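Dicer Related Helicase (Caenorhabditis elegans, PDB 6M6S) binds double-stranded RNA through this C-terminal domain of an RLR-family helicase that probably couples ATP hydrolysis to its action on RNA. Local coordinates at residues 9-14 with 18-23; 32-37 with 113-118; 64-69 with 73-78. All blocks are in the same frame, centred on the assembly; numbering follows the deposited sequence. Where two conformers were deposited one is given.

Contact 1. Residues 9-14 with 18-23; sequences IYKLMC and SKEFCK. With ZN (zinc ion), chain F.
A beta hairpin of residues 9-14 and 18-23 supplies two ligands of a four-cysteine zinc site, Cys14 and, in the turn, Cys17. Strands 11-14 and 20-23 run antiparallel, at 161°. Leu12 and Cys22 form a hydrogen-bonded pair, with Leu12 N giving its hydrogen to Cys22 O at 2.9 Å. Between Leu12 and Met13 the register slips by one residue. This is a beta bulge, and it lets Phe21 N donate to Leu12 O while Lys19 O takes the N-H of Cys14. At the turn Ser18 N reaches Cys14 O at 2.8 Å with a bent bond. A water also donates to Cys14 O, so that oxygen is held twice. The hairpin belongs to the zinc-binding, RIG-I-like C-terminal domain. Cys14 SG stands anti to its own backbone N (chi1 -179°) and binds the zinc ion at 2.4 Å; Cys69 and Cys72 complete the site. The ring of Phe21 packs against this cysteine, its CZ 3.8 Å from CB of Cys14. Lys19 O sits over the centre of one face of the Phe21 ring. On the same side of the sheet as Lys11 and Lys23, Glu20 extends across Lys11 at about a right angle. The aliphatic CD of Lys11 comes to 3.4 Å from OE1 of Glu20. This carboxylate makes its salt bridge along its own strand: Lys23 NZ meets the syn lone pair of Glu20 OE2 at 2.7 Å. On the other face CD2 of Leu12 touches SG of Cys22 at 4.1 Å. Leu12 also packs on Phe97, and Phe21 on Leu95, both of strand 95-99.

Contact 2. Residues 32-37 with 113-118; sequences SNYMVF and DVEQDL. With nucleotides of chain D; nucleotides of chain C.
Tyr34 reaches from strand 33-36 to Glu115 on helix 111-117, joining a small mixed sheet to a helix of the RIG-I-like C-terminal domain. The two side chains cross at a slant, and their ring and carboxylate planes are 74° apart. The carboxylate comes to the edge of the ring, with CD of Glu115 in the ring plane. OH of Tyr34 faces OE1 of Glu115 in a hydrogen bond; the 2.4 Å between them is very short, so the exact length is doubtful. Glu115 spans the gap because its chain is extended beyond CG (chi2 -172°). Its second oxygen, OE2, is held by a salt bridge to Lys29, so both carboxylate oxygens have partners. The ring of Tyr34 also stacks with Trp111 of the same helix. The strand that carries Tyr34 begins at the bound RNA duplex. There O2' of G2 of chain D gives its hydrogen to the backbone oxygen of Ser32 at 2.6 Å. The same hydroxyl lies near the edge of the Tyr34 ring. Asn33 reaches both RNA strands: OD1 lies against the G2 sugar, and ND2 donates almost straight, at 170°, to O2 of C12 of chain C, 3.0 Å away.

Contact 3. Residues 64-69 with 73-78; sequences LSDIKC and KLDVGR. With ZN (zinc ion), chain F.
Leu64 meets Arg78 well away from the turn of a beta hairpin, strands 61-69 and 75-82, whose turn end holds a zinc ligand. Arg78 is stretched from CG to NE, and its NE donates to Leu64 O at 2.8 Å. That oxygen lies near the guanidinium plane, at its edge, and receives a second, weak bond from NH2. Ser65 O rests against CG of Arg78. Asp66 and Arg78 form a non-hydrogen-bonded antiparallel pair, and OD1 of Asp66 comes within 3.5 Å of OD2 of Asp75. These are two acceptors, and their carboxylate planes are nearly perpendicular. Ile67 turns CG1 between its backbone N and carbonyl carbon (chi1 49°), which lays CG1 on the peptide joining Gly77 to Arg78. At Gly77 the backbone angles (144°/-151°) would press any side chain against Val76 O. Ile67 O accepts from Val76 N at 2.9 Å. Lys68 folds at chi2 and then runs out to Asp75, forming a salt bridge between its NZ and the anti lone pair of Asp75 OD2 at 2.8 Å. This positive charge probably eases the closeness of the two aspartates. The other oxygen of Asp75, OD1, takes the N-H of Gly77 in an Asx turn. Cys69 N donates to Leu74 O, and Cys69 O accepts from Lys73 N. SG of Cys69 binds the zinc ion at 2.3 Å, with Cys14, Cys17 and Cys72. The hairpin forms the middle of a four-stranded antiparallel sheet. Strand 45-48 flanks 61-69, and strand 85-90 flanks 75-82. Leu64 and Ser65 pack on helix 140-167, where Asp152 holds the Ser65 hydroxyl.

In the fold
From the N terminus, contact 1 closes the first short loop, the hairpin turn between 9-14 and 18-23. Contact 2 opens next at 32-37 and closes much later at 113-118. Contact 3 is nested inside that long loop and closes its own hairpin turn between 64-69 and 73-78. No contacts cross. Contacts 1 and 3 lie in different antiparallel sheets, yet their turns share one zinc ion, and Phe21 packs against Val76 beside it. Contact 2 ties the small mixed sheet to the helix 111-117. It touches contact 1 where Cys22 meets Val36 and Tyr10 meets Leu118. Contacts 2 and 3 come within about 5 Å at their nearest atoms without touching.

Contact 1. Residues 9-14 with 18-23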
# COMPACT_ATOMS: atom_id res chain seq x y z
N ILE B 9 -16.93 -0.20 -10.31
CA ILE B 9 -16.59 1.18 -10.05
C ILE B 9 -16.20 1.33 -8.59
O ILE B 9 -16.80 0.72 -7.68
CB ILE B 9 -17.77 2.08 -10.38
CG1 ILE B 9 -18.02 1.95 -11.89
CG2 ILE B 9 -17.49 3.52 -9.94
CD1 ILE B 9 -19.16 2.78 -12.40
N TYR B 10 -15.13 2.09 -8.35
CA TYR B 10 -14.67 2.35 -7.01
C TYR B 10 -14.82 3.79 -6.66
O TYR B 10 -14.69 4.67 -7.52
CB TYR B 10 -13.16 1.98 -6.87
CG TYR B 10 -12.95 0.48 -6.83
CD1 TYR B 10 -13.06 -0.29 -7.97
CD2 TYR B 10 -12.62 -0.14 -5.65
CE1 TYR B 10 -12.88 -1.66 -7.96
CE2 TYR B 10 -12.45 -1.52 -5.62
CZ TYR B 10 -12.54 -2.26 -6.78
OH TYR B 10 -12.36 -3.61 -6.77
N LYS B 11 -15.06 4.06 -5.38
CA LYS B 11 -14.98 5.41 -4.87
C LYS B 11 -13.57 5.71 -4.41
O LYS B 11 -12.93 4.85 -3.76
CB LYS B 11 -15.90 5.53 -3.67
CG LYS B 11 -17.35 5.59 -4.09
CD LYS B 11 -18.24 5.77 -2.87
CE LYS B 11 -19.67 5.31 -3.20
NZ LYS B 11 -20.47 5.25 -1.94
N LEU B 12 -13.02 6.87 -4.73
CA LEU B 12 -11.70 7.26 -4.22
C LEU B 12 -11.90 8.21 -3.05
O LEU B 12 -12.49 9.31 -3.23
CB LEU B 12 -10.90 8.00 -5.29
CG LEU B 12 -10.17 7.08 -6.29
CD1 LEU B 12 -11.06 6.08 -6.98
CD2 LEU B 12 -9.36 7.91 -7.33
N MET B 13 -11.41 7.85 -1.85
CA MET B 13 -11.71 8.61 -0.63
C MET B 13 -10.42 9.04 0.03
O MET B 13 -9.41 8.36 -0.13
CB MET B 13 -12.40 7.75 0.43
CG MET B 13 -13.22 6.63 -0.11
SD MET B 13 -14.74 7.33 -0.69
CE MET B 13 -15.61 7.74 0.80
N CYS B 14 -10.52 10.10 0.83
CA CYS B 14 -9.42 10.54 1.70
C CYS B 14 -9.16 9.45 2.74
O CYS B 14 -10.07 9.07 3.49
CB CYS B 14 -9.81 11.85 2.38
SG CYS B 14 -8.47 12.46 3.44
N SER B 18 -12.11 9.93 5.17
CA SER B 18 -13.15 9.23 4.37
C SER B 18 -14.02 10.08 3.48
O SER B 18 -15.04 9.61 3.02
CB SER B 18 -14.08 8.37 5.25
OG SER B 18 -13.28 7.48 5.99
N LYS B 19 -13.64 11.33 3.23
CA LYS B 19 -14.46 12.13 2.32
C LYS B 19 -14.21 11.67 0.88
O LYS B 19 -13.05 11.41 0.50
CB LYS B 19 -14.07 13.59 2.48
CG LYS B 19 -14.85 14.55 1.61
CD LYS B 19 -14.20 15.89 1.65
CE LYS B 19 -14.99 16.86 0.84
NZ LYS B 19 -16.43 16.69 1.19
N GLU B 20 -15.27 11.57 0.08
CA GLU B 20 -15.12 11.06 -1.29
C GLU B 20 -14.62 12.13 -2.25
O GLU B 20 -15.14 13.24 -2.23
CB GLU B 20 -16.45 10.46 -1.79
CG GLU B 20 -16.37 10.01 -3.27
CD GLU B 20 -17.67 9.41 -3.81
OE1 GLU B 20 -18.59 9.10 -3.01
OE2 GLU B 20 -17.74 9.24 -5.06
N PHE B 21 -13.61 11.86 -3.07
CA PHE B 21 -13.22 12.88 -4.06
C PHE B 21 -13.88 12.65 -5.42
O PHE B 21 -14.39 13.59 -6.06
CB PHE B 21 -11.71 12.76 -4.24
CG PHE B 21 -10.92 13.18 -3.01
CD1 PHE B 21 -11.13 14.40 -2.42
CD2 PHE B 21 -10.00 12.33 -2.44
CE1 PHE B 21 -10.41 14.76 -1.32
CE2 PHE B 21 -9.27 12.71 -1.36
CZ PHE B 21 -9.49 13.91 -0.77
N CYS B 22 -13.87 11.41 -5.89
CA CYS B 22 -14.41 11.09 -7.21
C CYS B 22 -14.51 9.57 -7.42
O CYS B 22 -14.05 8.80 -6.58
CB CYS B 22 -13.53 11.68 -8.35
SG CYS B 22 -11.85 10.90 -8.46
N LYS B 23 -15.10 9.17 -8.54
CA LYS B 23 -15.19 7.76 -8.91
C LYS B 23 -14.01 7.37 -9.77
O LYS B 23 -13.42 8.19 -10.49
CB LYS B 23 -16.47 7.53 -9.73
CG LYS B 23 -17.75 7.79 -8.95
CD LYS B 23 -17.87 6.91 -7.70
CE LYS B 23 -19.31 7.04 -7.10
NZ LYS B 23 -19.58 8.48 -6.82
ZN ZN F . -9.69 14.31 4.40
O HOH W 1 -10.76 6.43 4.16

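Contact 2. Residues 32-37 with 113-118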
# COMPACT_ATOMS: atom_id res chain seq x y z
N SER B 32 1.93 8.14 -17.65
CA SER B 32 2.07 7.60 -16.31
C SER B 32 1.86 8.60 -15.18
O SER B 32 2.18 8.29 -14.03
CB SER B 32 3.37 6.82 -16.13
OG SER B 32 3.47 5.82 -17.14
N ASN B 33 1.25 9.75 -15.48
CA ASN B 33 0.68 10.61 -14.46
C ASN B 33 -0.82 10.35 -14.40
O ASN B 33 -1.49 10.46 -15.43
CB ASN B 33 0.87 12.07 -14.91
CG ASN B 33 2.31 12.51 -14.80
OD1 ASN B 33 2.74 12.97 -13.74
ND2 ASN B 33 3.06 12.38 -15.89
N TYR B 34 -1.36 10.02 -13.22
CA TYR B 34 -2.74 9.54 -13.10
C TYR B 34 -3.53 10.74 -12.63
O TYR B 34 -3.37 11.18 -11.45
CB TYR B 34 -2.77 8.36 -12.10
CG TYR B 34 -2.11 7.10 -12.69
CD1 TYR B 34 -0.72 7.01 -12.79
CD2 TYR B 34 -2.86 5.99 -13.07
CE1 TYR B 34 -0.13 5.89 -13.30
CE2 TYR B 34 -2.23 4.84 -13.55
CZ TYR B 34 -0.90 4.83 -13.69
OH TYR B 34 -0.26 3.69 -14.15
N MET B 35 -4.34 11.30 -13.54
CA MET B 35 -4.97 12.59 -13.25
C MET B 35 -6.47 12.43 -13.10
O MET B 35 -7.05 11.50 -13.65
CB MET B 35 -4.72 13.57 -14.42
CG MET B 35 -3.24 13.59 -14.84
SD MET B 35 -2.08 14.03 -13.53
CE MET B 35 -2.57 15.76 -13.33
N VAL B 36 -7.13 13.38 -12.43
CA VAL B 36 -8.59 13.32 -12.31
C VAL B 36 -9.28 14.18 -13.37
O VAL B 36 -9.05 15.41 -13.44
CB VAL B 36 -9.03 13.79 -10.88
CG1 VAL B 36 -10.58 13.64 -10.75
CG2 VAL B 36 -8.29 13.03 -9.75
N PHE B 37 -10.14 13.56 -14.18
CA PHE B 37 -10.89 14.31 -15.22
C PHE B 37 -12.37 14.42 -14.90
O PHE B 37 -13.19 14.41 -15.80
CB PHE B 37 -10.71 13.64 -16.61
CG PHE B 37 -9.29 13.76 -17.16
CD1 PHE B 37 -8.27 12.91 -16.72
CD2 PHE B 37 -9.00 14.70 -18.18
CE1 PHE B 37 -6.96 13.02 -17.25
CE2 PHE B 37 -7.67 14.81 -18.69
CZ PHE B 37 -6.66 13.94 -18.21
N ASP B 113 -0.41 -0.58 -9.03
CA ASP B 113 -1.05 -1.74 -8.38
C ASP B 113 -2.59 -1.58 -8.45
O ASP B 113 -3.30 -2.59 -8.52
CB ASP B 113 -0.69 -1.85 -6.89
CG ASP B 113 0.76 -2.28 -6.66
OD1 ASP B 113 1.25 -3.13 -7.41
OD2 ASP B 113 1.39 -1.74 -5.73
N VAL B 114 -3.04 -0.34 -8.52
CA VAL B 114 -4.46 -0.04 -8.71
C VAL B 114 -4.93 -0.61 -10.05
O VAL B 114 -5.99 -1.25 -10.12
CB VAL B 114 -4.73 1.47 -8.64
CG1 VAL B 114 -6.19 1.78 -8.91
CG2 VAL B 114 -4.34 2.04 -7.25
N GLU B 115 -4.16 -0.38 -11.12
CA GLU B 115 -4.48 -0.99 -12.45
C GLU B 115 -4.52 -2.49 -12.48
O GLU B 115 -5.34 -3.13 -13.17
CB GLU B 115 -3.45 -0.55 -13.51
CG GLU B 115 -3.48 0.90 -13.77
CD GLU B 115 -2.59 1.33 -14.97
OE1 GLU B 115 -1.41 1.68 -14.75
OE2 GLU B 115 -3.06 1.29 -16.12
N GLN B 116 -3.58 -3.09 -11.77
CA GLN B 116 -3.47 -4.51 -11.74
C GLN B 116 -4.57 -5.19 -10.93
O GLN B 116 -5.03 -6.26 -11.29
CB GLN B 116 -2.12 -4.89 -11.16
CG GLN B 116 -1.75 -6.32 -11.41
CD GLN B 116 -0.30 -6.64 -11.00
OE1 GLN B 116 0.55 -5.74 -10.89
NE2 GLN B 116 -0.03 -7.92 -10.75
N ASP B 117 -4.96 -4.57 -9.82
CA ASP B 117 -5.75 -5.31 -8.84
C ASP B 117 -7.21 -4.82 -8.88
O ASP B 117 -8.15 -5.62 -8.67
CB ASP B 117 -5.21 -4.98 -7.46
CG ASP B 117 -3.80 -5.59 -7.20
OD1 ASP B 117 -3.34 -6.42 -8.01
OD2 ASP B 117 -3.17 -5.21 -6.18
N LEU B 118 -7.43 -3.55 -9.20
CA LEU B 118 -8.75 -2.97 -8.90
C LEU B 118 -9.53 -2.58 -10.15
O LEU B 118 -10.67 -3.03 -10.35
CB LEU B 118 -8.64 -1.75 -7.96
CG LEU B 118 -7.92 -1.98 -6.60
CD1 LEU B 118 -7.93 -0.72 -5.72
CD2 LEU B 118 -8.61 -3.15 -5.85
P G D 2 5.39 11.82 -6.18
OP1 G D 2 4.65 11.03 -5.14
OP2 G D 2 6.89 11.72 -6.13
O5' G D 2 4.84 11.25 -7.57
C5' G D 2 3.46 11.38 -7.89
C4' G D 2 3.20 10.87 -9.28
O4' G D 2 3.84 11.73 -10.24
C3' G D 2 3.76 9.49 -9.61
O3' G D 2 2.88 8.48 -9.17
C2' G D 2 3.81 9.54 -11.13
O2' G D 2 2.49 9.36 -11.65
C1' G D 2 4.22 10.99 -11.37
N9 G D 2 5.67 11.16 -11.53
C8 G D 2 6.57 11.63 -10.57
N7 G D 2 7.80 11.72 -11.03
C5 G D 2 7.69 11.30 -12.36
C6 G D 2 8.67 11.17 -13.39
O6 G D 2 9.86 11.43 -13.32
N1 G D 2 8.13 10.70 -14.58
C2 G D 2 6.80 10.40 -14.79
N2 G D 2 6.45 9.97 -16.02
N3 G D 2 5.88 10.52 -13.84
C4 G D 2 6.39 10.97 -12.67
P C D 3 3.45 7.17 -8.47
OP1 C D 3 2.22 6.41 -8.11
OP2 C D 3 4.63 7.50 -7.63
O5' C D 3 4.04 6.36 -9.72
C5' C D 3 3.20 5.85 -10.74
C4' C D 3 3.96 5.50 -12.00
O4' C D 3 4.57 6.70 -12.55
C3' C D 3 5.15 4.56 -11.87
O3' C D 3 4.84 3.20 -11.62
C2' C D 3 5.89 4.83 -13.18
O2' C D 3 5.21 4.24 -14.29
C1' C D 3 5.73 6.34 -13.29
N1 C D 3 6.91 7.04 -12.72
C2 C D 3 8.02 7.18 -13.54
O2 C D 3 7.96 6.76 -14.71
N3 C D 3 9.13 7.77 -13.04
C4 C D 3 9.17 8.21 -11.78
N4 C D 3 10.31 8.80 -11.36
C5 C D 3 8.05 8.06 -10.91
C6 C D 3 6.95 7.46 -11.41
P C C 12 9.36 12.71 -23.24
OP1 C C 12 8.80 13.07 -24.58
OP2 C C 12 10.64 13.33 -22.84
O5' C C 12 8.25 12.97 -22.13
C5' C C 12 6.90 12.65 -22.36
C4' C C 12 6.04 12.94 -21.16
O4' C C 12 6.55 12.24 -20.01
C3' C C 12 5.97 14.37 -20.69
O3' C C 12 5.15 15.18 -21.50
C2' C C 12 5.43 14.21 -19.29
O2' C C 12 4.03 13.98 -19.34
C1' C C 12 6.13 12.92 -18.84
N1 C C 12 7.31 13.23 -18.00
C2 C C 12 7.10 13.43 -16.64
O2 C C 12 5.94 13.28 -16.20
N3 C C 12 8.16 13.73 -15.85
C4 C C 12 9.37 13.90 -16.40
N4 C C 12 10.37 14.21 -15.58
C5 C C 12 9.61 13.72 -17.79
C6 C C 12 8.56 13.40 -18.55

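Contact 3. Residues 64-69 with 73-78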
# COMPACT_ATOMS: atom_id res chain seq x y z
N LEU B 64 2.30 21.94 -10.29
CA LEU B 64 2.07 23.29 -9.72
C LEU B 64 1.63 23.23 -8.23
O LEU B 64 2.32 22.61 -7.40
CB LEU B 64 1.09 24.07 -10.58
CG LEU B 64 1.49 24.31 -12.05
CD1 LEU B 64 0.29 24.94 -12.83
CD2 LEU B 64 2.72 25.27 -12.11
N SER B 65 0.46 23.80 -7.90
CA SER B 65 0.06 23.99 -6.49
C SER B 65 -0.22 22.69 -5.75
O SER B 65 -0.63 21.70 -6.36
CB SER B 65 -1.21 24.85 -6.45
OG SER B 65 -1.08 25.92 -7.37
N ASP B 66 -0.03 22.67 -4.44
CA ASP B 66 -0.44 21.48 -3.67
C ASP B 66 -1.96 21.43 -3.65
O ASP B 66 -2.63 22.47 -3.74
CB ASP B 66 0.09 21.58 -2.24
CG ASP B 66 1.52 21.10 -2.13
OD1 ASP B 66 1.83 20.07 -2.79
OD2 ASP B 66 2.31 21.76 -1.44
N ILE B 67 -2.55 20.23 -3.53
CA ILE B 67 -4.00 20.07 -3.29
C ILE B 67 -4.24 19.40 -1.94
O ILE B 67 -3.47 18.46 -1.55
CB ILE B 67 -4.72 19.29 -4.38
CG1 ILE B 67 -3.98 17.97 -4.73
CG2 ILE B 67 -4.91 20.24 -5.63
CD1 ILE B 67 -4.82 17.08 -5.70
N LYS B 68 -5.23 19.91 -1.19
CA LYS B 68 -5.51 19.36 0.16
C LYS B 68 -6.94 18.93 0.22
O LYS B 68 -7.79 19.50 -0.46
CB LYS B 68 -5.36 20.47 1.25
CG LYS B 68 -4.16 21.38 1.08
CD LYS B 68 -2.87 20.63 1.29
CE LYS B 68 -1.65 21.58 1.19
NZ LYS B 68 -0.28 20.94 1.52
N CYS B 69 -7.23 17.91 1.03
CA CYS B 69 -8.59 17.46 1.26
C CYS B 69 -9.41 18.65 1.72
O CYS B 69 -9.00 19.35 2.64
CB CYS B 69 -8.62 16.33 2.32
SG CYS B 69 -10.29 15.86 2.77
N LYS B 73 -8.02 18.80 5.24
CA LYS B 73 -6.85 19.60 4.82
C LYS B 73 -5.55 18.75 4.76
O LYS B 73 -4.45 19.32 4.62
CB LYS B 73 -6.64 20.85 5.69
CG LYS B 73 -7.62 21.96 5.25
CD LYS B 73 -8.88 21.70 6.02
CE LYS B 73 -10.00 22.66 5.71
NZ LYS B 73 -11.22 22.21 6.44
N LEU B 74 -5.68 17.42 4.82
CA LEU B 74 -4.46 16.65 4.59
C LEU B 74 -4.01 16.86 3.16
O LEU B 74 -4.86 16.96 2.24
CB LEU B 74 -4.75 15.15 4.80
CG LEU B 74 -3.39 14.45 5.10
CD1 LEU B 74 -3.49 13.32 5.97
CD2 LEU B 74 -3.01 13.86 3.87
N ASP B 75 -2.70 16.97 2.96
CA ASP B 75 -2.22 17.00 1.59
C ASP B 75 -2.54 15.70 0.84
O ASP B 75 -2.20 14.59 1.30
CB ASP B 75 -0.73 17.21 1.55
CG ASP B 75 -0.26 17.50 0.14
OD1 ASP B 75 -0.13 16.50 -0.65
OD2 ASP B 75 -0.06 18.70 -0.21
N VAL B 76 -3.14 15.83 -0.33
CA VAL B 76 -3.57 14.62 -1.08
C VAL B 76 -2.96 14.53 -2.47
O VAL B 76 -3.40 13.70 -3.28
CB VAL B 76 -5.09 14.43 -1.14
CG1 VAL B 76 -5.70 14.20 0.25
CG2 VAL B 76 -5.79 15.61 -1.85
N GLY B 77 -1.96 15.36 -2.78
CA GLY B 77 -1.41 15.34 -4.14
C GLY B 77 -1.01 16.73 -4.62
O GLY B 77 -0.65 17.64 -3.82
N ARG B 78 -1.07 16.91 -5.92
CA ARG B 78 -0.57 18.15 -6.51
C ARG B 78 -1.37 18.42 -7.74
O ARG B 78 -1.74 17.48 -8.47
CB ARG B 78 0.88 17.95 -6.88
CG ARG B 78 1.56 19.18 -7.33
CD ARG B 78 3.08 18.95 -7.27
NE ARG B 78 3.71 20.21 -7.48
CZ ARG B 78 5.01 20.42 -7.45
NH1 ARG B 78 5.86 19.42 -7.18
NH2 ARG B 78 5.45 21.64 -7.67
ZN ZN F . -9.69 14.31 4.40